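Local coordinates for protein cellulose 1,4-beta-cellobiosidase (Thermobifida fusca, PDB 4JJJ) that probably hydrolyses cellulose to cellobiose, this chain being the family 48 glycoside hydrolase domain of a longer cellulase, at residues Y2-K14 with L59-P72. The protein carries 1 engineered substitution. Residues are numbered along the deposited sequence; the frame is centred on the assembly and turned at random. Where two conformers were deposited one is given.
Sequences YDQAFLEQYEKIK and LEAYYGRVTGDWKP. With ZN (zinc ion), chain P.
Phe6 packs as a knob into a hole on helix 59-67, lined by Leu59, Tyr62, Tyr63 and Val66. Phe6 CZ comes within 3.7 Å of Tyr63 N, and its CD2 packs on CG2 of Val66. One turn on, Tyr10 is a second knob: its CD2 presses on Leu59 CG at 3.5 Å, and its ring lies on that of Tyr63 as an offset stack, planes 14° apart and centroids separated by 4.5 Å. With CG anti to the backbone N (chi1 177°), Tyr10 extends across the interface between Tyr63 over one face and Lys14 CG over the opposite one. Leu59 answers as a knob from the other helix, meeting Ile13 tip to tip.

At one polar margin, Tyr10 OH donates to Glu60 OE1 at 2.5 Å and Lys14 NZ forms a salt bridge with Glu60 OE2 at 2.8 Å, each meeting the syn lone pair of its carboxylate oxygen. Bends at chi2, chi3 and chi4 curl Lys14 back to this carboxylate. At the other margin, two waters link Asp3 to Arg65 NH1. Glu11, which takes no part in the contact, binds zinc together with Asp15.

Within this (α/α)6 domain, the two-point grip on Glu60 probably favours its ionised form and limits rotation of its carboxylate, whereas Asp3 and Arg65 are joined indirectly, Asp3 OD2 and Arg65 NH1 lying 4.5 Å apart and bridged by water.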
ATOM      1  N   TYR A   2     -23.973  17.671   2.296  1.00 21.15           N
ATOM      2  CA  TYR A   2     -22.939  16.644   2.376  1.00 15.37           C
ATOM      3  C   TYR A   2     -21.968  16.960   3.486  1.00 16.66           C
ATOM      4  O   TYR A   2     -21.268  16.088   3.893  1.00 12.12           O
ATOM      5  CB  TYR A   2     -22.231  16.377   0.986  1.00 16.22           C
ATOM      6  CG  TYR A   2     -23.019  15.495   0.078  1.00 15.35           C
ATOM      7  CD1 TYR A   2     -23.113  14.174   0.354  1.00 15.57           C
ATOM      8  CD2 TYR A   2     -23.713  15.963  -1.048  1.00 15.67           C
ATOM      9  CE1 TYR A   2     -23.897  13.333  -0.392  1.00 14.89           C
ATOM     10  CE2 TYR A   2     -24.481  15.114  -1.821  1.00 17.23           C
ATOM     11  CZ  TYR A   2     -24.566  13.759  -1.493  1.00 16.58           C
ATOM     12  OH  TYR A   2     -25.347  12.856  -2.202  1.00 16.18           O
ATOM     13  N   ASP A   3     -21.795  18.207   3.943  1.00 16.79           N
ATOM     14  CA  ASP A   3     -20.916  18.460   5.073  1.00 17.76           C
ATOM     15  C   ASP A   3     -21.619  17.833   6.323  1.00 14.50           C
ATOM     16  O   ASP A   3     -20.919  17.318   7.181  1.00 14.31           O
ATOM     17  CB  ASP A   3     -20.612  19.959   5.259  1.00 21.88           C
ATOM     18  CG  ASP A   3     -19.184  20.430   4.665  1.00 23.49           C
ATOM     19  OD1 ASP A   3     -19.117  21.720   4.520  1.00 25.89           O
ATOM     20  OD2 ASP A   3     -18.200  19.606   4.314  1.00 21.26           O
ATOM     21  N   GLN A   4     -22.946  17.808   6.381  1.00 14.05           N
ATOM     22  CA  GLN A   4     -23.699  17.086   7.476  1.00 15.64           C
ATOM     23  C   GLN A   4     -23.459  15.580   7.401  1.00 12.66           C
ATOM     24  O   GLN A   4     -23.167  14.965   8.401  1.00  8.48           O
ATOM     25  CB  GLN A   4     -25.222  17.318   7.463  1.00 22.11           C
ATOM     26  CG  GLN A   4     -25.595  18.288   8.588  1.00 33.23           C
ATOM     27  CD  GLN A   4     -24.753  19.568   8.557  1.00 38.93           C
ATOM     28  OE1 GLN A   4     -23.734  19.719   9.290  1.00 38.04           O
ATOM     29  NE2 GLN A   4     -25.165  20.520   7.671  1.00 50.50           N
ATOM     30  N   ALA A   5     -23.418  15.119   6.143  1.00  9.58           N
ATOM     31  CA  ALA A   5     -23.136  13.645   5.891  1.00  8.11           C
ATOM     32  C   ALA A   5     -21.717  13.328   6.299  1.00  7.51           C
ATOM     33  O   ALA A   5     -21.486  12.238   6.892  1.00  7.69           O
ATOM     34  CB  ALA A   5     -23.425  13.264   4.484  1.00  8.28           C
ATOM     35  N   PHE A   6     -20.769  14.207   5.931  1.00  6.75           N
ATOM     36  CA  PHE A   6     -19.384  14.026   6.391  1.00  6.96           C
ATOM     37  C   PHE A   6     -19.380  13.902   7.921  1.00  7.56           C
ATOM     38  O   PHE A   6     -18.780  13.027   8.487  1.00  6.50           O
ATOM     39  CB  PHE A   6     -18.485  15.165   5.931  1.00  8.26           C
ATOM     40  CG  PHE A   6     -17.187  15.181   6.681  1.00  8.01           C
ATOM     41  CD1 PHE A   6     -16.225  14.257   6.455  1.00  8.08           C
ATOM     42  CD2 PHE A   6     -16.982  16.126   7.661  1.00  8.43           C
ATOM     43  CE1 PHE A   6     -15.043  14.232   7.237  1.00  7.95           C
ATOM     44  CE2 PHE A   6     -15.823  16.130   8.393  1.00  8.27           C
ATOM     45  CZ  PHE A   6     -14.867  15.193   8.221  1.00  7.76           C
ATOM     46  N   LEU A   7     -19.999  14.869   8.586  1.00  7.52           N
ATOM     47  CA  LEU A   7     -19.816  14.889  10.041  1.00  6.82           C
ATOM     48  C   LEU A   7     -20.494  13.626  10.640  1.00  6.06           C
ATOM     49  O   LEU A   7     -19.977  13.129  11.612  1.00  6.91           O
ATOM     50  CB  LEU A   7     -20.381  16.204  10.628  1.00  7.96           C
ATOM     51  CG  LEU A   7     -19.523  17.417  10.455  1.00  8.32           C
ATOM     52  CD1 LEU A   7     -20.439  18.677  10.665  1.00 10.35           C
ATOM     53  CD2 LEU A   7     -18.213  17.310  11.328  1.00  9.65           C
ATOM     54  N   GLU A   8     -21.574  13.170  10.079  1.00  6.21           N
ATOM     55  CA  GLU A   8     -22.270  11.969  10.586  1.00  6.63           C
ATOM     56  C   GLU A   8     -21.356  10.744  10.475  1.00  6.36           C
ATOM     57  O   GLU A   8     -21.236   9.953  11.404  1.00  6.34           O
ATOM     58  CB  GLU A   8     -23.572  11.757   9.870  1.00  7.38           C
ATOM     59  CG  GLU A   8     -24.211  10.444  10.171  1.00  9.50           C
ATOM     60  CD  GLU A   8     -25.497  10.289   9.486  1.00 13.23           C
ATOM     61  OE1 GLU A   8     -25.615  10.435   8.203  1.00 13.45           O
ATOM     62  OE2 GLU A   8     -26.413   9.850  10.334  1.00 17.73           O
ATOM     63  N   GLN A   9     -20.806  10.568   9.283  1.00  6.18           N
ATOM     64  CA  GLN A   9     -19.878   9.453   9.044  1.00  5.93           C
ATOM     65  C   GLN A   9     -18.636   9.558   9.919  1.00  5.51           C
ATOM     66  O   GLN A   9     -18.190   8.559  10.517  1.00  6.30           O
ATOM     67  CB  GLN A   9     -19.547   9.462   7.530  1.00  6.10           C
ATOM     68  CG  GLN A   9     -18.597   8.362   7.066  1.00  6.05           C
ATOM     69  CD  GLN A   9     -19.135   6.956   7.114  1.00  5.89           C
ATOM     70  OE1 GLN A   9     -20.272   6.663   7.553  1.00  6.62           O
ATOM     71  NE2 GLN A   9     -18.301   6.024   6.647  1.00  6.44           N
ATOM     72  N   TYR A  10     -17.997  10.758  10.005  1.00  5.32           N
ATOM     73  CA  TYR A  10     -16.898  11.031  10.876  1.00  5.23           C
ATOM     74  C   TYR A  10     -17.231  10.564  12.292  1.00  5.05           C
ATOM     75  O   TYR A  10     -16.445   9.903  12.967  1.00  5.06           O
ATOM     76  CB  TYR A  10     -16.551  12.508  10.806  1.00  5.12           C
ATOM     77  CG  TYR A  10     -15.453  12.933  11.729  1.00  5.38           C
ATOM     78  CD1 TYR A  10     -15.751  13.288  13.038  1.00  5.30           C
ATOM     79  CD2 TYR A  10     -14.103  12.905  11.363  1.00  5.32           C
ATOM     80  CE1 TYR A  10     -14.752  13.630  13.932  1.00  5.32           C
ATOM     81  CE2 TYR A  10     -13.123  13.218  12.227  1.00  5.31           C
ATOM     82  CZ  TYR A  10     -13.378  13.605  13.543  1.00  5.81           C
ATOM     83  OH  TYR A  10     -12.359  13.971  14.401  1.00  6.16           O
ATOM     84  N   GLU A  11     -18.400  11.003  12.813  1.00  5.26           N
ATOM     85  CA  GLU A  11     -18.805  10.647  14.168  1.00  5.64           C
ATOM     86  C   GLU A  11     -18.915   9.177  14.397  1.00  5.32           C
ATOM     87  O   GLU A  11     -18.470   8.669  15.403  1.00  5.98           O
ATOM     88  CB  GLU A  11     -20.107  11.411  14.541  1.00  5.63           C
ATOM     89  CG  GLU A  11     -20.416  11.419  16.049  1.00  6.43           C
ATOM     90  CD  GLU A  11     -20.976  10.105  16.582  1.00  6.73           C
ATOM     91  OE1 GLU A  11     -21.556   9.264  15.861  1.00  6.64           O
ATOM     92  OE2 GLU A  11     -20.812   9.931  17.815  1.00  6.06           O
ATOM     93  N   LYS A  12     -19.447   8.469  13.444  1.00  6.32           N
ATOM     94  CA  LYS A  12     -19.476   6.992  13.523  1.00  5.67           C
ATOM     95  C   LYS A  12     -18.093   6.331  13.637  1.00  5.65           C
ATOM     96  O   LYS A  12     -17.847   5.476  14.404  1.00  6.26           O
ATOM     97  CB  LYS A  12     -20.234   6.420  12.321  1.00  6.45           C
ATOM     98  CG  LYS A  12     -21.758   6.611  12.304  1.00  7.24           C
ATOM     99  CD  LYS A  12     -22.380   6.247  10.965  1.00  7.77           C
ATOM    100  CE  LYS A  12     -23.856   6.459  10.815  1.00  8.87           C
ATOM    101  NZ  LYS A  12     -24.356   6.037   9.514  1.00  8.31           N
ATOM    102  N   ILE A  13     -17.183   6.832  12.805  1.00  5.41           N
ATOM    103  CA  ILE A  13     -15.828   6.288  12.749  1.00  5.45           C
ATOM    104  C   ILE A  13     -15.162   6.533  14.093  1.00  5.48           C
ATOM    105  O   ILE A  13     -14.377   5.729  14.633  1.00  5.78           O
ATOM    106  CB  ILE A  13     -15.090   6.893  11.546  1.00  6.27           C
ATOM    107  CG1 ILE A  13     -15.657   6.440  10.239  1.00  6.21           C
ATOM    108  CG2 ILE A  13     -13.664   6.421  11.619  1.00  7.46           C
ATOM    109  CD1 ILE A  13     -15.155   7.164   9.071  1.00  6.63           C
ATOM    110  N   LYS A  14     -15.392   7.710  14.699  1.00  5.33           N
ATOM    111  CA  LYS A  14     -14.676   8.122  15.898  1.00  6.09           C
ATOM    112  C   LYS A  14     -15.428   7.710  17.204  1.00  6.93           C
ATOM    113  O   LYS A  14     -14.844   7.948  18.289  1.00  9.93           O
ATOM    114  CB  LYS A  14     -14.453   9.648  15.881  1.00  5.99           C
ATOM    115  CG  LYS A  14     -13.612  10.142  14.728  1.00  6.61           C
ATOM    116  CD  LYS A  14     -12.177   9.668  14.822  1.00  7.07           C
ATOM    117  CE  LYS A  14     -11.462  10.079  16.049  1.00  7.41           C
ATOM    118  NZ  LYS A  14     -11.373  11.532  16.255  1.00  7.71           N
ATOM    119  N   LEU A  59      -8.880  11.681   7.342  1.00  4.73           N
ATOM    120  CA  LEU A  59     -10.119  11.976   7.990  1.00  5.51           C
ATOM    121  C   LEU A  59      -9.987  13.189   8.902  1.00  5.58           C
ATOM    122  O   LEU A  59     -10.879  14.061   8.890  1.00  6.16           O
ATOM    123  CB  LEU A  59     -10.487  10.784   8.843  1.00  6.66           C
ATOM    124  CG  LEU A  59     -11.858  10.826   9.572  1.00  6.62           C
ATOM    125  CD1 LEU A  59     -12.999  10.646   8.601  1.00  7.01           C
ATOM    126  CD2 LEU A  59     -11.900   9.781  10.658  1.00  7.63           C
ATOM    127  N   GLU A  60      -8.913  13.240   9.674  1.00  5.59           N
ATOM    128  CA  GLU A  60      -8.725  14.393  10.546  1.00  5.86           C
ATOM    129  C   GLU A  60      -8.376  15.655   9.826  1.00  5.98           C
ATOM    130  O   GLU A  60      -8.703  16.730  10.333  1.00  7.28           O
ATOM    131  CB  GLU A  60      -7.701  14.042  11.671  1.00  6.06           C
ATOM    132  CG  GLU A  60      -8.110  12.876  12.564  1.00  6.68           C
ATOM    133  CD  GLU A  60      -9.324  13.042  13.400  1.00  7.16           C
ATOM    134  OE1 GLU A  60     -10.192  13.930  13.094  1.00  6.32           O
ATOM    135  OE2 GLU A  60      -9.438  12.212  14.329  1.00  7.57           O
ATOM    136  N   ALA A  61      -7.794  15.539   8.625  1.00  5.60           N
ATOM    137  CA  ALA A  61      -7.511  16.786   7.893  1.00  5.91           C
ATOM    138  C   ALA A  61      -8.819  17.399   7.426  1.00  5.51           C
ATOM    139  O   ALA A  61      -9.044  18.637   7.468  1.00  6.14           O
ATOM    140  CB  ALA A  61      -6.549  16.494   6.715  1.00  6.20           C
ATOM    141  N   TYR A  62      -9.741  16.596   6.907  1.00  5.72           N
ATOM    142  CA  TYR A  62     -11.081  17.077   6.527  1.00  5.85           C
ATOM    143  C   TYR A  62     -11.839  17.557   7.754  1.00  5.70           C
ATOM    144  O   TYR A  62     -12.549  18.549   7.663  1.00  6.67           O
ATOM    145  CB  TYR A  62     -11.904  16.042   5.776  1.00  6.18           C
ATOM    146  CG  TYR A  62     -11.802  16.191   4.258  1.00  7.00           C
ATOM    147  CD1 TYR A  62     -11.204  15.221   3.491  1.00  7.93           C
ATOM    148  CD2 TYR A  62     -12.309  17.303   3.671  1.00  7.56           C
ATOM    149  CE1 TYR A  62     -11.109  15.344   2.118  1.00  8.05           C
ATOM    150  CE2 TYR A  62     -12.197  17.463   2.285  1.00  8.32           C
ATOM    151  CZ  TYR A  62     -11.615  16.447   1.500  1.00  9.15           C
ATOM    152  OH  TYR A  62     -11.408  16.546   0.101  1.00 10.57           O
ATOM    153  N   TYR A  63     -11.670  16.944   8.893  1.00  6.65           N
ATOM    154  CA  TYR A  63     -12.228  17.487  10.104  1.00  6.75           C
ATOM    155  C   TYR A  63     -11.711  18.889  10.389  1.00  7.41           C
ATOM    156  O   TYR A  63     -12.499  19.793  10.738  1.00  6.91           O
ATOM    157  CB  TYR A  63     -12.005  16.547  11.302  1.00  6.57           C
ATOM    158  CG  TYR A  63     -12.748  17.027  12.570  1.00  6.67           C
ATOM    159  CD1 TYR A  63     -14.120  16.836  12.662  1.00  7.53           C
ATOM    160  CD2 TYR A  63     -12.081  17.744  13.518  1.00  7.17           C
ATOM    161  CE1 TYR A  63     -14.792  17.265  13.799  1.00  7.11           C
ATOM    162  CE2 TYR A  63     -12.728  18.198  14.674  1.00  7.48           C
ATOM    163  CZ  TYR A  63     -14.072  17.952  14.771  1.00  7.92           C
ATOM    164  OH  TYR A  63     -14.850  18.445  15.868  1.00  8.70           O
ATOM    165  N   GLY A  64     -10.412  19.120  10.278  1.00  6.91           N
ATOM    166  CA  GLY A  64      -9.882  20.479  10.316  1.00  7.79           C
ATOM    167  C   GLY A  64     -10.448  21.440   9.354  1.00  9.25           C
ATOM    168  O   GLY A  64     -10.719  22.587   9.678  1.00 10.12           O
ATOM    169  N   ARG A  65     -10.661  21.013   8.125  1.00  8.15           N
ATOM    170  CA  ARG A  65     -11.269  21.865   7.112  1.00  8.47           C
ATOM    171  C   ARG A  65     -12.634  22.330   7.530  1.00  8.68           C
ATOM    172  O   ARG A  65     -12.968  23.523   7.454  1.00  8.75           O
ATOM    173  CB  ARG A  65     -11.390  21.181   5.752  1.00  9.84           C
ATOM    174  CG  ARG A  65     -12.022  22.038   4.673  1.00 11.35           C
ATOM    175  CD  ARG A  65     -12.241  21.363   3.316  1.00 10.60           C
ATOM    176  NE  ARG A  65     -12.663  22.416   2.393  1.00 13.99           N
ATOM    177  CZ  ARG A  65     -13.872  22.918   2.327  1.00 14.51           C
ATOM    178  NH1 ARG A  65     -14.959  22.361   2.890  1.00 15.68           N
ATOM    179  NH2 ARG A  65     -14.010  23.999   1.576  1.00 17.97           N
ATOM    180  N   VAL A  66     -13.398  21.390   8.033  1.00  7.78           N
ATOM    181  CA  VAL A  66     -14.797  21.617   8.267  1.00  9.80           C
ATOM    182  C   VAL A  66     -14.959  22.431   9.588  1.00  9.73           C
ATOM    183  O   VAL A  66     -15.881  23.289   9.682  1.00 12.95           O
ATOM    184  CB  VAL A  66     -15.593  20.270   8.341  1.00 10.54           C
ATOM    185  CG1 VAL A  66     -16.963  20.472   8.925  1.00 13.88           C
ATOM    186  CG2 VAL A  66     -15.728  19.670   6.922  1.00  9.96           C
ATOM    187  N   THR A  67     -14.122  22.224  10.550  1.00  9.14           N
ATOM    188  CA  THR A  67     -14.326  22.801  11.891  1.00 10.80           C
ATOM    189  C   THR A  67     -13.310  23.834  12.302  1.00 11.36           C
ATOM    190  O   THR A  67     -13.498  24.575  13.299  1.00 13.09           O
ATOM    191  CB  THR A  67     -14.317  21.735  13.005  1.00 10.33           C
ATOM    192  OG1 THR A  67     -12.996  21.131  13.134  1.00  8.72           O
ATOM    193  CG2 THR A  67     -15.392  20.691  12.809  1.00 10.43           C
ATOM    194  N   GLY A  68     -12.185  23.938  11.627  1.00  9.44           N
ATOM    195  CA  GLY A  68     -11.006  24.668  12.082  1.00  9.69           C
ATOM    196  C   GLY A  68     -10.250  24.148  13.233  1.00 10.67           C
ATOM    197  O   GLY A  68      -9.330  24.820  13.704  1.00 10.65           O
ATOM    198  N   ASP A  69     -10.529  22.948  13.722  1.00  8.37           N
ATOM    199  CA  ASP A  69      -9.816  22.334  14.823  1.00  8.57           C
ATOM    200  C   ASP A  69      -8.819  21.344  14.255  1.00  9.35           C
ATOM    201  O   ASP A  69      -9.235  20.304  13.678  1.00  8.11           O
ATOM    202  CB  ASP A  69     -10.765  21.592  15.741  1.00  8.99           C
ATOM    203  CG  ASP A  69     -10.042  20.863  16.883  1.00  9.43           C
ATOM    204  OD1 ASP A  69      -8.847  21.130  17.138  1.00  9.72           O
ATOM    205  OD2 ASP A  69     -10.703  20.010  17.571  1.00 12.02           O
ATOM    206  N   TRP A  70      -7.553  21.733  14.333  1.00  8.05           N
ATOM    207  CA  TRP A  70      -6.443  20.904  13.874  1.00  8.60           C
ATOM    208  C   TRP A  70      -5.848  19.965  14.915  1.00  8.38           C
ATOM    209  O   TRP A  70      -4.871  19.242  14.613  1.00  8.28           O
ATOM    210  CB  TRP A  70      -5.387  21.809  13.181  1.00  7.97           C
ATOM    211  CG  TRP A  70      -5.986  22.525  12.027  1.00  8.06           C
ATOM    212  CD1 TRP A  70      -6.513  23.825  11.983  1.00  8.04           C
ATOM    213  CD2 TRP A  70      -6.263  21.981  10.754  1.00  7.23           C
ATOM    214  NE1 TRP A  70      -7.015  24.090  10.772  1.00  9.70           N
ATOM    215  CE2 TRP A  70      -6.916  22.957   9.991  1.00  7.74           C
ATOM    216  CE3 TRP A  70      -6.027  20.722  10.171  1.00  6.96           C
ATOM    217  CZ2 TRP A  70      -7.318  22.729   8.698  1.00  7.32           C
ATOM    218  CZ3 TRP A  70      -6.374  20.528   8.875  1.00  6.78           C
ATOM    219  CH2 TRP A  70      -7.017  21.509   8.146  1.00  6.42           C
ATOM    220  N   LYS A  71      -6.341  19.902  16.171  0.50  8.08           N
ATOM    221  CA  LYS A  71      -5.692  19.043  17.179  0.50  8.46           C
ATOM    222  C   LYS A  71      -5.924  17.558  16.858  0.50  8.12           C
ATOM    223  O   LYS A  71      -5.007  16.756  17.063  0.50  8.40           O
ATOM    224  CB  LYS A  71      -6.156  19.346  18.637  0.50  9.50           C
ATOM    225  CG  LYS A  71      -5.401  18.528  19.702  0.50 11.87           C
ATOM    226  CD  LYS A  71      -5.822  18.892  21.136  0.50 12.51           C
ATOM    227  CE  LYS A  71      -5.404  17.925  22.228  0.50 15.35           C
ATOM    228  NZ  LYS A  71      -6.343  16.759  22.347  0.50 16.80           N
ATOM    229  N   PRO A  72      -7.102  17.179  16.307  1.00  7.52           N
ATOM    230  CA  PRO A  72      -7.196  15.724  15.982  1.00  7.08           C
ATOM    231  C   PRO A  72      -6.170  15.289  14.919  1.00  6.59           C
ATOM    232  O   PRO A  72      -5.608  14.175  15.028  1.00  7.49           O
ATOM    233  CB  PRO A  72      -8.621  15.567  15.443  1.00  7.18           C
ATOM    234  CG  PRO A  72      -9.346  16.626  16.258  1.00  6.87           C
ATOM    235  CD  PRO A  72      -8.421  17.792  16.202  1.00  7.13           C
TER
HETATM  236 ZN    ZN P 715     -21.710   8.629  18.910  1.00  7.60          ZN
HETATM  237  O   HOH W   1     -15.624  19.682   3.381  1.00 12.87           O
HETATM  238  O   HOH W   2     -17.310  23.381   3.264  1.00 31.84           O